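Local atomic coordinates of dioxygenase (PDB entry 5V2D), a protein that probably cleaves the central double bond of lignin-derived stilbenes with molecular oxygen at a non-haem iron centre. Residues Leu468-Ser473 against Gly479-Ile484; Pro69-Met74 against Leu110-Glu115. All blocks are in the same frame, centred on the assembly; numbering follows the deposited sequence.

Contact 1: residues Leu468-Ser473 against Gly479-Ile484; sequences LVVLDS and GPIARI
The guanidinium of Arg-483, whose CG lies alongside Val-469 CG1 across the strand pair, is covered on one face by Pro-480, with CG of the proline ring 3.9 Å above the plane and displaced from its centre. Pro-480 CG also packs 4.0 Å from Val-469 CG1, and Glu-467 meets the charge of Arg-483 in a salt bridge. Leu-468 and Ile-484 form an antiparallel hydrogen-bonded pair, with Leu-468 N 2.8 Å from Ile-484 O.

Past the non-hydrogen-bonded pair Val-469/Arg-483, the register of this beta hairpin ends in a classic beta bulge, where Ile-481 and Ala-482 both face Val-470. Val-470 O receives Ile-481 N at 2.8 Å and, weakly, Ala-482 N at 3.4 Å. Ile-481 CG1, set between its backbone N and carbonyl carbon (chi1 66°), comes 3.3 Å from Val-470 O. Val-470 packs CG1 against Ile-481 CG1 and CG2 against Ile-484 CD1.

In the same sheet, strand 465-472 also pairs with strand 452-460, while the backbones of Ile-481 and Arg-483 pair with those of Val-53 and Glu-51, on the side of strand 50-52. Leu-468 and Ile-484 rest on Phe-92 of strand 85-93, and Trp-427 of strand 424-427 packs against Leu-471, Pro-480 and Arg-483.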
ATOM      1  N   LEU A 468      -7.231 -17.354  -3.787  1.00 21.59           N
ATOM      2  CA  LEU A 468      -7.607 -16.091  -4.335  1.00 24.22           C
ATOM      3  C   LEU A 468      -9.163 -16.152  -4.576  1.00 28.07           C
ATOM      4  O   LEU A 468      -9.636 -17.000  -5.391  1.00 27.34           O
ATOM      5  CB  LEU A 468      -6.906 -15.883  -5.634  1.00 23.78           C
ATOM      6  CG  LEU A 468      -6.998 -14.508  -6.261  1.00 26.46           C
ATOM      7  CD1 LEU A 468      -6.398 -13.457  -5.360  1.00 26.23           C
ATOM      8  CD2 LEU A 468      -6.312 -14.552  -7.646  1.00 27.87           C
ATOM      9  N   VAL A 469      -9.929 -15.362  -3.830  1.00 26.03           N
ATOM     10  CA  VAL A 469     -11.396 -15.439  -3.936  1.00 26.09           C
ATOM     11  C   VAL A 469     -11.950 -14.383  -4.888  1.00 26.12           C
ATOM     12  O   VAL A 469     -11.389 -13.271  -4.999  1.00 23.55           O
ATOM     13  CB  VAL A 469     -12.099 -15.343  -2.587  1.00 27.77           C
ATOM     14  CG1 VAL A 469     -11.719 -16.571  -1.779  1.00 28.48           C
ATOM     15  CG2 VAL A 469     -11.855 -14.040  -1.850  1.00 27.96           C
ATOM     16  N   VAL A 470     -13.017 -14.749  -5.592  1.00 24.87           N
ATOM     17  CA  VAL A 470     -13.691 -13.854  -6.486  1.00 25.20           C
ATOM     18  C   VAL A 470     -15.160 -13.717  -6.076  1.00 27.62           C
ATOM     19  O   VAL A 470     -15.887 -14.707  -6.050  1.00 29.52           O
ATOM     20  CB  VAL A 470     -13.624 -14.398  -7.922  1.00 25.37           C
ATOM     21  CG1 VAL A 470     -14.294 -13.385  -8.866  1.00 26.74           C
ATOM     22  CG2 VAL A 470     -12.181 -14.718  -8.367  1.00 27.18           C
ATOM     23  N   LEU A 471     -15.575 -12.507  -5.728  1.00 27.23           N
ATOM     24  CA  LEU A 471     -16.972 -12.212  -5.296  1.00 26.92           C
ATOM     25  C   LEU A 471     -17.610 -11.320  -6.320  1.00 26.79           C
ATOM     26  O   LEU A 471     -16.940 -10.610  -7.106  1.00 25.59           O
ATOM     27  CB  LEU A 471     -17.024 -11.519  -3.931  1.00 26.43           C
ATOM     28  CG  LEU A 471     -16.750 -12.427  -2.741  1.00 28.00           C
ATOM     29  CD1 LEU A 471     -15.262 -12.882  -2.653  1.00 29.30           C
ATOM     30  CD2 LEU A 471     -17.168 -11.696  -1.473  1.00 29.16           C
ATOM     31  N   ASP A 472     -18.948 -11.399  -6.350  1.00 29.46           N
ATOM     32  CA  ASP A 472     -19.724 -10.573  -7.277  1.00 29.89           C
ATOM     33  C   ASP A 472     -20.171  -9.396  -6.482  1.00 28.95           C
ATOM     34  O   ASP A 472     -20.794  -9.606  -5.412  1.00 30.66           O
ATOM     35  CB  ASP A 472     -20.972 -11.389  -7.791  1.00 33.52           C
ATOM     36  CG  ASP A 472     -21.644 -10.691  -8.962  1.00 36.26           C
ATOM     37  OD1 ASP A 472     -21.970  -9.480  -8.889  1.00 36.16           O
ATOM     38  OD2 ASP A 472     -21.788 -11.339 -10.026  1.00 43.02           O
ATOM     39  N   SER A 473     -19.930  -8.177  -6.978  1.00 28.32           N
ATOM     40  CA  SER A 473     -20.259  -6.948  -6.228  1.00 30.94           C
ATOM     41  C   SER A 473     -21.770  -6.786  -5.971  1.00 33.62           C
ATOM     42  O   SER A 473     -22.145  -6.109  -5.010  1.00 36.84           O
ATOM     43  CB  SER A 473     -19.837  -5.671  -6.936  1.00 30.43           C
ATOM     44  OG  SER A 473     -20.446  -5.502  -8.205  1.00 27.79           O
ATOM     45  N   GLY A 479     -20.773 -14.525  -0.616  1.00 32.71           N
ATOM     46  CA  GLY A 479     -19.446 -15.117  -0.716  1.00 31.92           C
ATOM     47  C   GLY A 479     -18.990 -15.423  -2.120  1.00 30.34           C
ATOM     48  O   GLY A 479     -19.605 -14.974  -3.111  1.00 28.92           O
ATOM     49  N   PRO A 480     -17.831 -16.102  -2.219  1.00 29.76           N
ATOM     50  CA  PRO A 480     -17.151 -16.250  -3.468  1.00 30.53           C
ATOM     51  C   PRO A 480     -18.000 -16.967  -4.540  1.00 31.11           C
ATOM     52  O   PRO A 480     -18.679 -17.917  -4.194  1.00 31.34           O
ATOM     53  CB  PRO A 480     -15.992 -17.147  -3.116  1.00 30.91           C
ATOM     54  CG  PRO A 480     -15.700 -16.838  -1.679  1.00 32.11           C
ATOM     55  CD  PRO A 480     -17.008 -16.494  -1.066  1.00 29.84           C
ATOM     56  N   ILE A 481     -18.007 -16.460  -5.763  1.00 28.29           N
ATOM     57  CA  ILE A 481     -18.491 -17.227  -6.849  1.00 31.55           C
ATOM     58  C   ILE A 481     -17.414 -18.229  -7.298  1.00 31.56           C
ATOM     59  O   ILE A 481     -17.721 -19.224  -7.937  1.00 31.39           O
ATOM     60  CB  ILE A 481     -18.962 -16.327  -8.012  1.00 31.91           C
ATOM     61  CG1 ILE A 481     -17.796 -15.548  -8.649  1.00 29.59           C
ATOM     62  CG2 ILE A 481     -20.150 -15.519  -7.502  1.00 33.20           C
ATOM     63  CD1 ILE A 481     -18.206 -14.615  -9.717  1.00 31.63           C
ATOM     64  N   ALA A 482     -16.157 -17.945  -6.976  1.00 31.48           N
ATOM     65  CA  ALA A 482     -15.030 -18.820  -7.322  1.00 31.33           C
ATOM     66  C   ALA A 482     -13.944 -18.680  -6.285  1.00 30.11           C
ATOM     67  O   ALA A 482     -13.699 -17.595  -5.774  1.00 28.55           O
ATOM     68  CB  ALA A 482     -14.476 -18.483  -8.679  1.00 31.41           C
ATOM     69  N   ARG A 483     -13.359 -19.796  -5.907  1.00 27.71           N
ATOM     70  CA  ARG A 483     -12.185 -19.842  -5.030  1.00 29.85           C
ATOM     71  C   ARG A 483     -11.050 -20.492  -5.772  1.00 29.17           C
ATOM     72  O   ARG A 483     -11.143 -21.653  -6.172  1.00 29.91           O
ATOM     73  CB  ARG A 483     -12.445 -20.635  -3.760  1.00 31.49           C
ATOM     74  CG  ARG A 483     -13.614 -20.103  -2.904  1.00 32.44           C
ATOM     75  CD  ARG A 483     -13.771 -21.009  -1.730  1.00 36.49           C
ATOM     76  NE  ARG A 483     -14.788 -20.632  -0.781  1.00 36.61           N
ATOM     77  CZ  ARG A 483     -14.542 -20.151   0.438  1.00 38.14           C
ATOM     78  NH1 ARG A 483     -13.334 -19.926   0.917  1.00 37.75           N
ATOM     79  NH2 ARG A 483     -15.528 -19.840   1.200  1.00 39.25           N
ATOM     80  N   ILE A 484      -9.989 -19.714  -5.988  1.00 27.15           N
ATOM     81  CA  ILE A 484      -8.816 -20.195  -6.723  1.00 27.98           C
ATOM     82  C   ILE A 484      -7.776 -20.689  -5.718  1.00 27.14           C
ATOM     83  O   ILE A 484      -7.222 -19.890  -4.947  1.00 24.86           O
ATOM     84  CB  ILE A 484      -8.284 -19.083  -7.624  1.00 28.04           C
ATOM     85  CG1 ILE A 484      -9.385 -18.628  -8.590  1.00 27.35           C
ATOM     86  CG2 ILE A 484      -7.062 -19.516  -8.351  1.00 28.13           C
ATOM     87  CD1 ILE A 484      -9.085 -17.180  -9.027  1.00 26.95           C
TER
HETATM   88  O   HOH W   1     -20.539 -12.911  -4.436  1.00 28.47           O

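Contact 2: residues Pro69-Met74 against Leu110-Glu115; sequences PQYPPM and LAQRRE
Gln-70 and Arg-113 meet with their side chains roughly perpendicular and their amide and guanidinium planes turned 37° apart. Arg-113 reaches out as an extended chain and presents its side edge, so that NE and NH2 both close on one acceptor: Gln-70 OE1 lies 2.8 Å from Arg-113 NE and 2.9 Å from Arg-113 NH2. The oxygen sits almost in the guanidinium plane. Seen from the amide, NH2 comes in nearly along the C=O axis, whereas NE is tilted 24° from the carbonyl plane. Gln-70 gets its oxygen there by holding CG anti to the backbone N (chi1 175°) and bending at chi2. Arg-113 NH2 also forms a salt bridge to Glu-42, and Tyr-103 touches both side chains; a leucine at Arg-113 would probably leave Gln-70 OE1 without its two donors and Glu-42 without this countercharge.

The contact lies at the periphery of what is, as in other carotenoid-cleavage oxygenases, a seven-bladed beta-propeller, and joins the loop between strands 60-67 and 85-93 to helix 107-115, which follows strand 96-103 of the same sheet.

Tyr-71 and Gln-112 run antiparallel alongside one another, with ring and amide planes well inclined to each other. Gln-112 OE1 meets the ring at its edge, in plane, 3.6 Å from Tyr-71 CD2, and Gln-112 CB lies 3.8 Å from Tyr-71 CD2. Farther out, Tyr-71 OH lies 3.6 Å from Arg-113 CA. A water bridges Tyr-71 N and Gln-112 OE1, while Gln-112 NE2 is bonded to Asn-120.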
ATOM      1  N   PRO A  69      11.218 -11.161   3.199  1.00 23.86           N
ATOM      2  CA  PRO A  69      12.715 -10.992   3.334  1.00 23.58           C
ATOM      3  C   PRO A  69      13.470 -12.169   2.907  1.00 24.79           C
ATOM      4  O   PRO A  69      13.190 -13.276   3.317  1.00 22.55           O
ATOM      5  CB  PRO A  69      12.972 -10.695   4.812  1.00 27.04           C
ATOM      6  CG  PRO A  69      11.677 -10.883   5.452  1.00 29.16           C
ATOM      7  CD  PRO A  69      10.523 -11.081   4.486  1.00 26.07           C
ATOM      8  N   GLN A  70      14.463 -11.953   2.018  1.00 23.97           N
ATOM      9  CA  GLN A  70      15.240 -13.025   1.492  1.00 23.40           C
ATOM     10  C   GLN A  70      16.062 -13.673   2.593  1.00 23.94           C
ATOM     11  O   GLN A  70      16.246 -14.896   2.574  1.00 24.34           O
ATOM     12  CB  GLN A  70      16.191 -12.530   0.412  1.00 24.68           C
ATOM     13  CG  GLN A  70      17.162 -13.561  -0.152  1.00 24.17           C
ATOM     14  CD  GLN A  70      16.493 -14.535  -1.054  1.00 23.96           C
ATOM     15  OE1 GLN A  70      16.535 -14.388  -2.262  1.00 23.86           O
ATOM     16  NE2 GLN A  70      15.839 -15.573  -0.439  1.00 22.23           N
ATOM     17  N   TYR A  71      16.577 -12.882   3.509  1.00 22.21           N
ATOM     18  CA  TYR A  71      17.356 -13.411   4.640  1.00 23.56           C
ATOM     19  C   TYR A  71      16.874 -12.948   6.001  1.00 22.02           C
ATOM     20  O   TYR A  71      16.278 -11.870   6.114  1.00 23.15           O
ATOM     21  CB  TYR A  71      18.823 -12.949   4.501  1.00 21.98           C
ATOM     22  CG  TYR A  71      19.570 -13.600   3.357  1.00 22.16           C
ATOM     23  CD1 TYR A  71      20.000 -14.894   3.411  1.00 21.85           C
ATOM     24  CD2 TYR A  71      19.783 -12.889   2.165  1.00 22.78           C
ATOM     25  CE1 TYR A  71      20.666 -15.495   2.353  1.00 22.77           C
ATOM     26  CE2 TYR A  71      20.410 -13.468   1.075  1.00 22.56           C
ATOM     27  CZ  TYR A  71      20.873 -14.770   1.162  1.00 22.43           C
ATOM     28  OH  TYR A  71      21.532 -15.270   0.073  1.00 22.51           O
ATOM     29  N   PRO A  72      17.206 -13.662   7.043  1.00 24.62           N
ATOM     30  CA  PRO A  72      16.945 -13.101   8.370  1.00 25.38           C
ATOM     31  C   PRO A  72      17.645 -11.767   8.589  1.00 26.27           C
ATOM     32  O   PRO A  72      18.811 -11.614   8.174  1.00 25.80           O
ATOM     33  CB  PRO A  72      17.527 -14.140   9.361  1.00 28.08           C
ATOM     34  CG  PRO A  72      17.658 -15.378   8.576  1.00 30.40           C
ATOM     35  CD  PRO A  72      17.892 -14.959   7.082  1.00 27.20           C
ATOM     36  N   PRO A  73      16.980 -10.799   9.216  1.00 26.68           N
ATOM     37  CA  PRO A  73      17.597  -9.464   9.281  1.00 26.22           C
ATOM     38  C   PRO A  73      18.891  -9.480  10.108  1.00 28.49           C
ATOM     39  O   PRO A  73      18.975 -10.156  11.168  1.00 29.46           O
ATOM     40  CB  PRO A  73      16.542  -8.621   9.945  1.00 27.40           C
ATOM     41  CG  PRO A  73      15.669  -9.660  10.706  1.00 27.46           C
ATOM     42  CD  PRO A  73      15.610 -10.781   9.727  1.00 26.37           C
ATOM     43  N   MET A  74      19.884  -8.765   9.608  1.00 29.78           N
ATOM     44  CA  MET A  74      21.234  -8.693  10.212  1.00 31.15           C
ATOM     45  C   MET A  74      21.127  -8.300  11.729  1.00 30.00           C
ATOM     46  O   MET A  74      21.853  -8.794  12.529  1.00 27.98           O
ATOM     47  CB  MET A  74      21.915  -7.525   9.479  1.00 34.08           C
ATOM     48  CG  MET A  74      23.307  -7.213   9.939  1.00 41.51           C
ATOM     49  SD  MET A  74      23.741  -5.910   8.793  1.00 39.97           S
ATOM     50  CE  MET A  74      23.053  -4.483   9.445  1.00 37.64           C
ATOM     51  N   LEU A 110      20.393  -8.159  -4.543  1.00 24.00           N
ATOM     52  CA  LEU A 110      21.504  -8.841  -5.192  1.00 24.14           C
ATOM     53  C   LEU A 110      22.784  -8.745  -4.359  1.00 23.83           C
ATOM     54  O   LEU A 110      23.612  -9.656  -4.388  1.00 24.51           O
ATOM     55  CB  LEU A 110      21.745  -8.275  -6.592  1.00 26.08           C
ATOM     56  CG  LEU A 110      20.646  -8.565  -7.596  1.00 29.29           C
ATOM     57  CD1 LEU A 110      20.911  -8.017  -8.964  1.00 29.72           C
ATOM     58  CD2 LEU A 110      20.281 -10.038  -7.699  1.00 32.90           C
ATOM     59  N   ALA A 111      22.964  -7.654  -3.624  1.00 21.41           N
ATOM     60  CA  ALA A 111      24.111  -7.579  -2.738  1.00 23.37           C
ATOM     61  C   ALA A 111      23.992  -8.628  -1.595  1.00 20.70           C
ATOM     62  O   ALA A 111      24.953  -9.289  -1.221  1.00 20.96           O
ATOM     63  CB  ALA A 111      24.325  -6.163  -2.209  1.00 21.85           C
ATOM     64  N   GLN A 112      22.800  -8.761  -1.036  1.00 19.98           N
ATOM     65  CA  GLN A 112      22.602  -9.764   0.019  1.00 21.37           C
ATOM     66  C   GLN A 112      22.817 -11.144  -0.518  1.00 20.43           C
ATOM     67  O   GLN A 112      23.467 -11.961   0.166  1.00 23.42           O
ATOM     68  CB  GLN A 112      21.193  -9.638   0.664  1.00 21.31           C
ATOM     69  CG  GLN A 112      20.974  -8.331   1.397  1.00 23.49           C
ATOM     70  CD  GLN A 112      19.740  -8.331   2.300  1.00 25.56           C
ATOM     71  OE1 GLN A 112      19.077  -9.384   2.397  1.00 28.09           O
ATOM     72  NE2 GLN A 112      19.538  -7.234   3.109  1.00 25.33           N
ATOM     73  N   ARG A 113      22.330 -11.428  -1.718  1.00 21.25           N
ATOM     74  CA  ARG A 113      22.559 -12.737  -2.313  1.00 22.15           C
ATOM     75  C   ARG A 113      24.081 -12.976  -2.583  1.00 24.38           C
ATOM     76  O   ARG A 113      24.568 -14.064  -2.418  1.00 26.04           O
ATOM     77  CB  ARG A 113      21.808 -12.922  -3.613  1.00 21.57           C
ATOM     78  CG  ARG A 113      20.286 -13.145  -3.382  1.00 23.21           C
ATOM     79  CD  ARG A 113      19.613 -13.419  -4.664  1.00 24.03           C
ATOM     80  NE  ARG A 113      18.225 -13.789  -4.473  1.00 23.07           N
ATOM     81  CZ  ARG A 113      17.451 -14.293  -5.422  1.00 24.36           C
ATOM     82  NH1 ARG A 113      17.825 -14.307  -6.728  1.00 25.33           N
ATOM     83  NH2 ARG A 113      16.206 -14.691  -5.094  1.00 23.96           N
ATOM     84  N   ARG A 114      24.784 -11.949  -2.940  1.00 26.03           N
ATOM     85  CA  ARG A 114      26.245 -12.060  -3.157  1.00 26.07           C
ATOM     86  C   ARG A 114      26.958 -12.435  -1.873  1.00 26.83           C
ATOM     87  O   ARG A 114      27.784 -13.297  -1.887  1.00 28.72           O
ATOM     88  CB  ARG A 114      26.764 -10.727  -3.670  1.00 27.30           C
ATOM     89  CG  ARG A 114      28.262 -10.681  -4.043  1.00 32.24           C
ATOM     90  CD  ARG A 114      28.668  -9.219  -4.291  1.00 33.15           C
ATOM     91  NE  ARG A 114      28.825  -8.525  -3.009  1.00 35.43           N
ATOM     92  CZ  ARG A 114      28.311  -7.335  -2.713  1.00 36.85           C
ATOM     93  NH1 ARG A 114      27.634  -6.591  -3.624  1.00 37.53           N
ATOM     94  NH2 ARG A 114      28.530  -6.822  -1.496  1.00 39.29           N
ATOM     95  N   GLU A 115      26.606 -11.836  -0.754  1.00 26.12           N
ATOM     96  CA  GLU A 115      27.199 -12.178   0.494  1.00 28.78           C
ATOM     97  C   GLU A 115      26.551 -13.331   1.224  1.00 30.27           C
ATOM     98  O   GLU A 115      27.113 -13.793   2.172  1.00 28.43           O
ATOM     99  CB  GLU A 115      27.227 -10.995   1.419  1.00 26.87           C
ATOM    100  CG  GLU A 115      27.916  -9.756   0.810  1.00 28.53           C
ATOM    101  CD  GLU A 115      29.402  -9.996   0.467  1.00 32.19           C
ATOM    102  OE1 GLU A 115      30.019 -10.791   1.214  1.00 33.80           O
ATOM    103  OE2 GLU A 115      29.920  -9.383  -0.481  1.00 37.86           O
TER
HETATM  104  O   HOH W   2      16.695  -9.943   3.100  1.00 20.00           O

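From the N terminus, the chain first supplies strands 43-45 and 50-52, which enter two different sheets, and then strand 60-67. Contact 2 follows, closing a loop of 35 intervening residues that holds strands 85-93 and 96-103. The chain then runs through the intervening blades and into the sheet of strands 433-442 to 482-486, where contact 1 closes a short hairpin with five residues between its segments. The two contacts are in series, neither nested nor crossed, with centres about 37 Å apart. Each of the two sheets concerned combines strands from near both chain ends: strand 50-52 pairs with strand 482-486 of contact 1, while strand 496-500, just after iron ligand His-495, pairs with strand 60-67, which leads into contact 2.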